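Local coordinates for activator of Hsp90 ATPase homologue 1/2-like C-terminal domain-containing protein (Staphylococcus saprophyticus subsp. saprophyticus, PDB 3Q6A) that is of unknown function but belongs to the AHA1 family and probably has a Bet v 1-like fold that may bind a small ligand or a protein partner, at residues Arg13-Glu18 with Val121-Gly126. Residues are numbered along the deposited sequence; the frame is centred on the assembly and turned at random.
Sequences RETVFE and VYLEHG
Leu-123 reaches Thr-15 and Val-16 because its chi1 of -65° sets CG anti to the carbonyl carbon and its chi2 of 177° extends CD1 anti to CA, which carries that methyl to Val-16 while CD2, branching from the same CG, faces Thr-15. In Val-16, chi1 of 180° turns CG2 beside the backbone N. CD1 of Leu-123 then fits against the shoulder of the valine: it lies 3.8 Å from Val-16 CG2 and equally 3.8 Å from Val-16 CA, touching backbone as well as branch. The valine lies roughly perpendicular to the leucine. The other methyl serves Thr-15, with Leu-123 CD2 4.2 Å from Thr-15 CG2 as the two side chains run antiparallel alongside one another. One leucine thus carries the whole contact, forking over neighbouring positions of the first helix, and the nearest CA atoms, those of Val-16 and Leu-123, stand 7.4 Å apart. The contact joins helix 13-21 to the C-terminal end of the long helix 102-125, consistent with the helix-grip arrangement of Bet v 1-like proteins. Val-16 also packs on Phe-81, Thr-88 and Val-90 of the sheet, while beyond Leu-123 the His-125 NE2 hydrogen-bonds Thr-128 O of the second subunit. Only 116 Å² is buried and no hydrogen bond spans the two segments, which implies a modest, apolar contact of van der Waals touching and buried hydrocarbon.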
# COMPACT_ATOMS: atom_id res chain seq x y z
N ARG D 13 20.09 -0.76 -4.50
CA ARG D 13 19.87 0.48 -3.77
C ARG D 13 20.01 1.74 -4.63
O ARG D 13 19.22 2.67 -4.49
CB ARG D 13 20.83 0.54 -2.58
CG ARG D 13 20.52 1.62 -1.58
CD ARG D 13 21.45 1.53 -0.39
NE ARG D 13 22.84 1.69 -0.79
CZ ARG D 13 23.83 1.96 0.06
NH1 ARG D 13 23.57 2.11 1.36
NH2 ARG D 13 25.07 2.09 -0.38
N GLU D 14 21.02 1.75 -5.51
CA GLU D 14 21.24 2.89 -6.38
C GLU D 14 20.03 3.14 -7.26
O GLU D 14 19.60 4.28 -7.44
CB GLU D 14 22.46 2.67 -7.30
CG GLU D 14 23.81 2.55 -6.60
CD GLU D 14 23.95 1.25 -5.84
OE1 GLU D 14 23.26 0.27 -6.21
OE2 GLU D 14 24.77 1.21 -4.88
N THR D 15 19.46 2.06 -7.79
CA THR D 15 18.31 2.16 -8.66
C THR D 15 17.08 2.72 -7.95
O THR D 15 16.32 3.48 -8.54
CB THR D 15 17.94 0.79 -9.25
OG1 THR D 15 19.04 0.28 -10.02
CG2 THR D 15 16.72 0.92 -10.16
N VAL D 16 16.89 2.34 -6.70
CA VAL D 16 15.74 2.83 -5.94
C VAL D 16 15.96 4.32 -5.63
O VAL D 16 15.05 5.13 -5.76
CB VAL D 16 15.57 2.05 -4.61
CG1 VAL D 16 14.36 2.61 -3.84
CG2 VAL D 16 15.36 0.56 -4.91
N PHE D 17 17.18 4.67 -5.22
CA PHE D 17 17.52 6.05 -4.91
C PHE D 17 17.24 6.92 -6.13
O PHE D 17 16.60 7.96 -6.03
CB PHE D 17 19.00 6.16 -4.52
CG PHE D 17 19.49 7.58 -4.29
CD1 PHE D 17 19.31 8.21 -3.06
CD2 PHE D 17 20.11 8.28 -5.32
CE1 PHE D 17 19.75 9.52 -2.86
CE2 PHE D 17 20.55 9.59 -5.13
CZ PHE D 17 20.37 10.21 -3.90
N GLU D 18 17.71 6.46 -7.29
CA GLU D 18 17.52 7.19 -8.53
C GLU D 18 16.05 7.38 -8.88
O GLU D 18 15.69 8.38 -9.50
CB GLU D 18 18.21 6.47 -9.69
CG GLU D 18 19.73 6.60 -9.71
CD GLU D 18 20.22 8.04 -9.85
OE1 GLU D 18 19.81 8.73 -10.81
OE2 GLU D 18 21.02 8.48 -8.99
N VAL D 121 6.20 -1.78 -7.38
CA VAL D 121 5.68 -2.26 -8.65
C VAL D 121 6.40 -1.62 -9.84
O VAL D 121 6.72 -2.30 -10.82
CB VAL D 121 4.18 -1.95 -8.79
CG1 VAL D 121 3.68 -2.41 -10.14
CG2 VAL D 121 3.42 -2.63 -7.66
N TYR D 122 6.64 -0.32 -9.77
CA TYR D 122 7.31 0.38 -10.86
C TYR D 122 8.73 -0.15 -11.10
O TYR D 122 9.13 -0.37 -12.25
CB TYR D 122 7.34 1.89 -10.56
CG TYR D 122 8.26 2.71 -11.45
CD1 TYR D 122 8.04 2.79 -12.83
CD2 TYR D 122 9.36 3.38 -10.92
CE1 TYR D 122 8.89 3.53 -13.65
CE2 TYR D 122 10.23 4.13 -11.74
CZ TYR D 122 9.98 4.19 -13.11
OH TYR D 122 10.84 4.89 -13.93
N LEU D 123 9.49 -0.36 -10.04
CA LEU D 123 10.87 -0.85 -10.16
C LEU D 123 11.00 -2.35 -10.41
O LEU D 123 11.95 -2.80 -11.06
CB LEU D 123 11.68 -0.47 -8.93
CG LEU D 123 11.88 1.04 -8.73
CD1 LEU D 123 12.64 1.32 -7.43
CD2 LEU D 123 12.63 1.60 -9.94
N GLU D 124 10.06 -3.14 -9.91
CA GLU D 124 10.14 -4.59 -10.10
C GLU D 124 9.46 -5.07 -11.38
O GLU D 124 9.78 -6.15 -11.88
CB GLU D 124 9.53 -5.33 -8.89
CG GLU D 124 10.40 -5.27 -7.63
CD GLU D 124 9.78 -5.99 -6.46
OE1 GLU D 124 8.79 -6.73 -6.67
OE2 GLU D 124 10.29 -5.85 -5.33
N HIS D 125 8.54 -4.28 -11.93
CA HIS D 125 7.84 -4.70 -13.14
C HIS D 125 7.77 -3.71 -14.29
O HIS D 125 7.29 -4.05 -15.37
CB HIS D 125 6.41 -5.13 -12.79
CG HIS D 125 6.35 -6.37 -11.96
ND1 HIS D 125 6.93 -7.56 -12.37
CD2 HIS D 125 5.83 -6.60 -10.73
CE1 HIS D 125 6.78 -8.46 -11.41
NE2 HIS D 125 6.11 -7.91 -10.41
N GLY D 126 8.21 -2.48 -14.06
CA GLY D 126 8.16 -1.50 -15.13
C GLY D 126 6.75 -1.13 -15.51
O GLY D 126 6.49 -0.76 -16.66